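Local coordinates for glucokinase (PDB 2QM1), which probably phosphorylates glucose with ATP as a glucokinase of the ROK family, and carries bound zinc and magnesium ions, at residues R55-I58 with D59-M63; V97-V100 with K101-E105; S192-G195 with V196-A200. All blocks are in the same frame, centred on the assembly; numbering follows the deposited sequence.

Contact 1 (R55-I58 with D59-M63); sequences RHRI and DLYNM
With CG of Arg57 trans to the backbone nitrogen (chi1 -172°) and the chain kinked at chi2, the side chain carries the guanidinium out from the helix side, where the ring of Tyr61, its CG anti to the carbonyl carbon (chi1 -69°), folds back to meet it. The two groups cross at a slant, their planes 54° apart, and only one rim of the ring takes part: CE1 of Tyr61 sits over one face of the guanidinium, 3.5 Å from Arg57 NE. NH2 of Arg57 donates to OE1 of Gln31, which anchors the guanidinium beside the ring. The same two residues, Arg57 and Tyr61, are joined through the backbone, Tyr61 N donating to Arg57 O at 3.1 Å. A Schellman motif then ends the helix. Asn62, with positive phi, is its C-prime residue; Met63 N reaches back to Ile58 O at 2.8 Å, in the carbonyl plane and almost straight, while Asn62 N donates to Asp59 O at 3.2 Å. The reversal folds Met63, present as selenomethionine, back against Ile58, where its CB lies 4.1 Å from Ile58 CG2. These closing turns stand at the surface, at the end of helix 46-60: Ile58 and Met63 both rest on Phe68 of strand 68-75, and Arg57 leans on Trp33 of strand 29-36.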
loop_
_atom_site.group_PDB
_atom_site.type_symbol
_atom_site.label_atom_id
_atom_site.label_comp_id
_atom_site.label_asym_id
_atom_site.label_seq_id
_atom_site.Cartn_x
_atom_site.Cartn_y
_atom_site.Cartn_z
ATOM N N ARG B 55 -23.532 27.624 11.078
ATOM C CA ARG B 55 -24.583 28.591 10.875
ATOM C C ARG B 55 -24.279 29.866 11.698
ATOM O O ARG B 55 -24.398 30.990 11.193
ATOM C CB ARG B 55 -25.926 28.017 11.301
ATOM C CG ARG B 55 -26.508 27.020 10.324
ATOM C CD ARG B 55 -27.826 26.512 10.870
ATOM N NE ARG B 55 -28.511 25.579 9.965
ATOM C CZ ARG B 55 -29.458 24.722 10.349
ATOM N NH1 ARG B 55 -29.830 24.675 11.617
ATOM N NH2 ARG B 55 -30.021 23.904 9.462
ATOM N N HIS B 56 -23.881 29.677 12.965
ATOM C CA HIS B 56 -23.666 30.813 13.884
ATOM C C HIS B 56 -22.489 31.705 13.480
ATOM O O HIS B 56 -22.533 32.906 13.734
ATOM C CB HIS B 56 -23.482 30.315 15.326
ATOM C CG HIS B 56 -23.414 31.405 16.350
ATOM N ND1 HIS B 56 -24.537 32.037 16.844
ATOM C CD2 HIS B 56 -22.352 31.975 16.974
ATOM C CE1 HIS B 56 -24.168 32.937 17.742
ATOM N NE2 HIS B 56 -22.849 32.921 17.834
ATOM N N ARG B 57 -21.468 31.123 12.847
ATOM C CA ARG B 57 -20.230 31.840 12.463
ATOM C C ARG B 57 -20.562 32.701 11.258
ATOM O O ARG B 57 -20.249 33.920 11.176
ATOM C CB ARG B 57 -19.124 30.827 12.129
ATOM C CG ARG B 57 -17.731 31.428 11.905
ATOM C CD ARG B 57 -17.153 31.807 13.258
ATOM N NE ARG B 57 -15.839 32.403 13.094
ATOM C CZ ARG B 57 -14.935 32.512 14.061
ATOM N NH1 ARG B 57 -15.242 32.137 15.314
ATOM N NH2 ARG B 57 -13.763 33.091 13.780
ATOM N N ILE B 58 -21.252 32.061 10.323
ATOM C CA ILE B 58 -21.763 32.774 9.166
ATOM C C ILE B 58 -22.671 33.937 9.549
ATOM O O ILE B 58 -22.548 35.030 9.006
ATOM C CB ILE B 58 -22.432 31.835 8.176
ATOM C CG1 ILE B 58 -21.346 31.079 7.439
ATOM C CG2 ILE B 58 -23.274 32.653 7.145
ATOM C CD1 ILE B 58 -21.812 29.823 6.716
ATOM N N ASP B 59 -23.553 33.696 10.506
ATOM C CA ASP B 59 -24.457 34.708 10.981
ATOM C C ASP B 59 -23.729 35.779 11.834
ATOM O O ASP B 59 -23.934 36.981 11.660
ATOM C CB ASP B 59 -25.564 34.022 11.763
ATOM C CG ASP B 59 -26.507 34.990 12.406
ATOM O OD1 ASP B 59 -27.006 35.906 11.702
ATOM O OD2 ASP B 59 -26.783 34.815 13.623
ATOM N N LEU B 60 -22.859 35.321 12.728
ATOM C CA LEU B 60 -22.103 36.229 13.586
ATOM C C LEU B 60 -21.361 37.310 12.787
ATOM O O LEU B 60 -21.314 38.457 13.197
ATOM C CB LEU B 60 -21.133 35.454 14.509
ATOM C CG LEU B 60 -20.383 36.176 15.641
ATOM C CD1 LEU B 60 -21.298 37.066 16.519
ATOM C CD2 LEU B 60 -19.533 35.197 16.459
ATOM N N TYR B 61 -20.790 36.911 11.653
ATOM C CA TYR B 61 -19.891 37.755 10.879
ATOM C C TYR B 61 -20.538 38.188 9.576
ATOM O O TYR B 61 -19.861 38.696 8.671
ATOM C CB TYR B 61 -18.556 37.030 10.640
ATOM C CG TYR B 61 -17.805 36.888 11.932
ATOM C CD1 TYR B 61 -17.750 35.681 12.577
ATOM C CD2 TYR B 61 -17.237 37.999 12.563
ATOM C CE1 TYR B 61 -17.099 35.545 13.775
ATOM C CE2 TYR B 61 -16.581 37.882 13.786
ATOM C CZ TYR B 61 -16.522 36.645 14.385
ATOM O OH TYR B 61 -15.895 36.440 15.592
ATOM N N ASN B 62 -21.856 38.014 9.508
ATOM C CA ASN B 62 -22.598 38.380 8.322
ATOM C C ASN B 62 -21.862 37.970 7.061
ATOM O O ASN B 62 -21.581 38.795 6.208
ATOM C CB ASN B 62 -22.912 39.885 8.330
ATOM C CG ASN B 62 -23.967 40.238 9.366
ATOM O OD1 ASN B 62 -25.173 40.158 9.112
ATOM N ND2 ASN B 62 -23.522 40.618 10.537
HETATM N N MSE B 63 -21.535 36.689 6.984
HETATM C CA MSE B 63 -20.778 36.148 5.863
HETATM C C MSE B 63 -21.693 35.857 4.693
HETATM O O MSE B 63 -22.871 35.677 4.880
HETATM C CB MSE B 63 -20.005 34.903 6.295
HETATM C CG MSE B 63 -19.145 35.166 7.489
HETATM SE SE MSE B 63 -17.928 33.743 7.796
HETATM C CE MSE B 63 -16.647 34.138 6.308
#

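Contact 2 (V97-V100 with K101-E105); sequences VQPV and KEQIE
Pro99 is the N-cap of helix 100-108 and touches Gln103 one turn further on. CG of the proline ring approaches OE1 of Gln103 at 3.4 Å, the two side chains crossing at an angle. With CG anti to its carbonyl carbon (chi1 -54°) and the rest of the chain extended, Gln103 is carried back over the start of the helix toward Gln98. Two waters span the remaining interval: one donates a hydrogen bond to Gln98 OE1 and accepts one from Gln103 NE2 at 2.8 Å, the other donates to Gln98 OE1 and to Gln103 OE1, so both ends of the Gln103 amide are engaged. Pro99 is also the centre of an inverse gamma turn, closed by a weak bond from Val100 N to Gln98 O, and this turn leads the chain into the helix. The first helical bond follows, Gln103 N to Pro99 O at 3.0 Å, with Ile104 N to Val100 O next. On the buried side, Val100 and Ile104 lie alongside each other and point the same way, CG1 of Val100 3.9 Å from CD1 of Ile104. Both pack on Phe112 of strand 112-116, Met73 of strand 68-75 and Val47 of helix 46-60.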
loop_
_atom_site.group_PDB
_atom_site.type_symbol
_atom_site.label_atom_id
_atom_site.label_comp_id
_atom_site.label_asym_id
_atom_site.label_seq_id
_atom_site.Cartn_x
_atom_site.Cartn_y
_atom_site.Cartn_z
ATOM N N VAL B 97 -24.385 3.183 11.417
ATOM C CA VAL B 97 -23.880 3.982 10.270
ATOM C C VAL B 97 -24.510 5.404 10.278
ATOM O O VAL B 97 -25.743 5.543 10.343
ATOM C CB VAL B 97 -24.216 3.313 8.910
ATOM C CG1 VAL B 97 -23.542 4.016 7.778
ATOM C CG2 VAL B 97 -23.830 1.837 8.889
ATOM N N GLN B 98 -23.676 6.438 10.200
ATOM C CA GLN B 98 -24.146 7.813 10.237
ATOM C C GLN B 98 -24.155 8.468 8.838
ATOM O O GLN B 98 -23.120 8.469 8.137
ATOM C CB GLN B 98 -23.314 8.642 11.219
ATOM C CG GLN B 98 -23.358 8.137 12.692
ATOM C CD GLN B 98 -24.760 8.132 13.271
ATOM O OE1 GLN B 98 -25.402 9.190 13.438
ATOM N NE2 GLN B 98 -25.242 6.934 13.605
ATOM N N PRO B 99 -25.324 8.997 8.428
ATOM C CA PRO B 99 -25.519 9.661 7.130
ATOM C C PRO B 99 -25.050 11.119 7.215
ATOM O O PRO B 99 -25.818 12.031 6.918
ATOM C CB PRO B 99 -27.043 9.603 6.934
ATOM C CG PRO B 99 -27.595 9.659 8.312
ATOM C CD PRO B 99 -26.576 8.960 9.219
ATOM N N VAL B 100 -23.779 11.312 7.573
ATOM C CA VAL B 100 -23.270 12.621 7.919
ATOM C C VAL B 100 -23.359 13.573 6.745
ATOM O O VAL B 100 -23.740 14.709 6.901
ATOM C CB VAL B 100 -21.776 12.541 8.367
ATOM C CG1 VAL B 100 -21.177 13.927 8.509
ATOM C CG2 VAL B 100 -21.625 11.786 9.714
ATOM N N LYS B 101 -23.009 13.091 5.563
ATOM C CA LYS B 101 -23.009 13.946 4.404
ATOM C C LYS B 101 -24.432 14.434 4.183
ATOM O O LYS B 101 -24.681 15.640 4.018
ATOM C CB LYS B 101 -22.510 13.186 3.159
ATOM C CG LYS B 101 -22.717 14.016 1.851
ATOM C CD LYS B 101 -22.079 13.351 0.604
ATOM C CE LYS B 101 -22.489 14.118 -0.650
ATOM N NZ LYS B 101 -22.017 13.412 -1.875
ATOM N N GLU B 102 -25.374 13.483 4.187
ATOM C CA GLU B 102 -26.767 13.824 3.988
ATOM C C GLU B 102 -27.247 14.913 4.965
ATOM O O GLU B 102 -27.865 15.883 4.545
ATOM C CB GLU B 102 -27.608 12.577 4.155
ATOM C CG GLU B 102 -28.883 12.565 3.369
ATOM C CD GLU B 102 -29.437 11.155 3.347
ATOM O OE1 GLU B 102 -30.062 10.769 4.373
ATOM O OE2 GLU B 102 -29.217 10.428 2.335
ATOM N N GLN B 103 -26.945 14.751 6.251
ATOM C CA GLN B 103 -27.444 15.668 7.269
ATOM C C GLN B 103 -26.873 17.069 7.077
ATOM O O GLN B 103 -27.609 18.062 7.051
ATOM C CB GLN B 103 -27.197 15.107 8.671
ATOM C CG GLN B 103 -27.787 13.654 8.837
ATOM C CD GLN B 103 -27.428 12.913 10.133
ATOM O OE1 GLN B 103 -28.218 12.058 10.628
ATOM N NE2 GLN B 103 -26.255 13.191 10.669
ATOM N N ILE B 104 -25.570 17.150 6.860
ATOM C CA ILE B 104 -24.929 18.454 6.779
ATOM C C ILE B 104 -25.249 19.162 5.482
ATOM O O ILE B 104 -25.538 20.368 5.465
ATOM C CB ILE B 104 -23.393 18.322 7.020
ATOM C CG1 ILE B 104 -23.199 17.782 8.427
ATOM C CG2 ILE B 104 -22.651 19.686 6.793
ATOM C CD1 ILE B 104 -21.802 17.719 8.873
ATOM N N GLU B 105 -25.184 18.428 4.384
ATOM C CA GLU B 105 -25.429 19.047 3.112
ATOM C C GLU B 105 -26.844 19.577 3.140
ATOM O O GLU B 105 -27.119 20.722 2.734
ATOM C CB GLU B 105 -25.242 18.044 1.964
ATOM C CG GLU B 105 -24.542 18.655 0.790
ATOM C CD GLU B 105 -24.167 17.658 -0.256
ATOM O OE1 GLU B 105 -25.002 16.784 -0.585
ATOM O OE2 GLU B 105 -23.036 17.774 -0.758
HETATM O O HOH W 1 -25.360 12.088 13.114
HETATM O O HOH W 2 -28.462 9.798 12.660
#

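Contact 3 (S192-G195 with V196-A200); sequences SATG and VVRVA
Arg198 folds back along its own helix onto Thr194 and Gly195, and its guanidinium spreads across the first turn. Bent at chi3 (37°), the chain brings one face of the group over Thr194 O, while the methyl CG2 of Thr194 comes within 3.3 Å of Arg198 NH1 and NH2 lies 3.4 Å from Gly195 CA. NH2 donates to the carbonyl oxygen of Thr189, and NE too is hydrogen-bonded outside the two segments. Ser192 is the N-cap: its OG, at a chi1 of 60°, accepts from Gly195 N at 2.9 Å, the capping bond to a first-turn amide. The same hydroxyl is also hydrogen-bonded to Glu188 O, tying the cap to helix 188-191. Gly195 N has a second, weak bond to Ser192 O, whose main partner is Val196 N at 3.0 Å. Further on, Thr194 O takes Arg198 N, and Gly195 O receives Val199 N at 2.8 Å. Thr194 O thus accepts the backbone amide of Arg198 while lying under the face of the same residue's guanidinium. Val196 and Val199 are buried: Val196 packs on Val246 of helix 237-261 and Val228 of helix 225-233, and Val199 meets Val242 and Arg245 of helix 237-261.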
loop_
_atom_site.group_PDB
_atom_site.type_symbol
_atom_site.label_atom_id
_atom_site.label_comp_id
_atom_site.label_asym_id
_atom_site.label_seq_id
_atom_site.Cartn_x
_atom_site.Cartn_y
_atom_site.Cartn_z
ATOM N N SER B 192 1.965 4.521 20.166
ATOM C CA SER B 192 1.065 5.621 20.550
ATOM C C SER B 192 1.669 6.212 21.840
ATOM O O SER B 192 2.593 5.622 22.401
ATOM C CB SER B 192 -0.315 5.116 20.864
ATOM O OG SER B 192 -0.248 4.187 21.935
ATOM N N ALA B 193 1.115 7.317 22.326
ATOM C CA ALA B 193 1.536 7.930 23.620
ATOM C C ALA B 193 1.640 6.901 24.732
ATOM O O ALA B 193 2.622 6.839 25.471
ATOM C CB ALA B 193 0.561 9.012 24.027
ATOM N N THR B 194 0.600 6.075 24.795
ATOM C CA THR B 194 0.465 4.969 25.696
ATOM C C THR B 194 1.355 3.749 25.355
ATOM O O THR B 194 1.798 3.043 26.238
ATOM C CB THR B 194 -1.056 4.580 25.687
ATOM O OG1 THR B 194 -1.714 5.144 26.833
ATOM C CG2 THR B 194 -1.290 3.084 25.607
ATOM N N GLY B 195 1.583 3.498 24.074
ATOM C CA GLY B 195 2.427 2.383 23.643
ATOM C C GLY B 195 3.881 2.545 24.038
ATOM O O GLY B 195 4.527 1.596 24.414
ATOM N N VAL B 196 4.395 3.756 23.957
ATOM C CA VAL B 196 5.784 4.042 24.324
ATOM C C VAL B 196 6.061 3.740 25.809
ATOM O O VAL B 196 7.071 3.131 26.161
ATOM C CB VAL B 196 6.153 5.491 24.012
ATOM C CG1 VAL B 196 7.562 5.854 24.628
ATOM C CG2 VAL B 196 6.130 5.777 22.504
ATOM N N VAL B 197 5.134 4.175 26.662
ATOM C CA VAL B 197 5.109 3.871 28.080
ATOM C C VAL B 197 5.034 2.367 28.260
ATOM O O VAL B 197 5.792 1.784 29.034
ATOM C CB VAL B 197 3.871 4.585 28.745
ATOM C CG1 VAL B 197 3.482 3.967 30.180
ATOM C CG2 VAL B 197 4.098 6.085 28.811
ATOM N N ARG B 198 4.134 1.708 27.546
ATOM C CA ARG B 198 4.054 0.265 27.696
ATOM C C ARG B 198 5.383 -0.388 27.309
ATOM O O ARG B 198 5.842 -1.281 27.985
ATOM C CB ARG B 198 2.892 -0.295 26.884
ATOM C CG ARG B 198 2.497 -1.712 27.210
ATOM C CD ARG B 198 1.040 -1.925 26.753
ATOM N NE ARG B 198 0.827 -1.196 25.517
ATOM C CZ ARG B 198 -0.181 -0.364 25.245
ATOM N NH1 ARG B 198 -1.185 -0.140 26.096
ATOM N NH2 ARG B 198 -0.186 0.231 24.066
ATOM N N VAL B 199 6.033 0.082 26.254
ATOM C CA VAL B 199 7.311 -0.514 25.854
ATOM C C VAL B 199 8.323 -0.247 26.973
ATOM O O VAL B 199 9.207 -1.054 27.240
ATOM C CB VAL B 199 7.839 0.103 24.528
ATOM C CG1 VAL B 199 9.340 -0.095 24.382
ATOM C CG2 VAL B 199 7.072 -0.470 23.294
ATOM N N ALA B 200 8.226 0.933 27.587
ATOM C CA ALA B 200 9.187 1.280 28.625
ATOM C C ALA B 200 8.911 0.453 29.913
ATOM O O ALA B 200 9.851 -0.045 30.538
ATOM C CB ALA B 200 9.182 2.810 28.876
#

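All three contacts lie at helix ends, but at different depths. Contact 1 is a surface helix end, contact 2 a partly buried helix start, and contact 3 a largely buried one. Contacts 1 and 2 sit on the same side of the chain's centre, their centres about 22 Å apart; contact 1 is the end of helix 46-60, whose Val47 packs against contact 2, and both touch strand 68-75. Contact 3 lies on the opposite side, about 43 and 36 Å from them between centres, among helices. The chemistry follows: positive phi with backbone bonds finishes a helix in contact 1, a proline N-cap with water-bridged glutamines beside it marks a helix start in contact 2, and a serine hydroxyl caps one in contact 3.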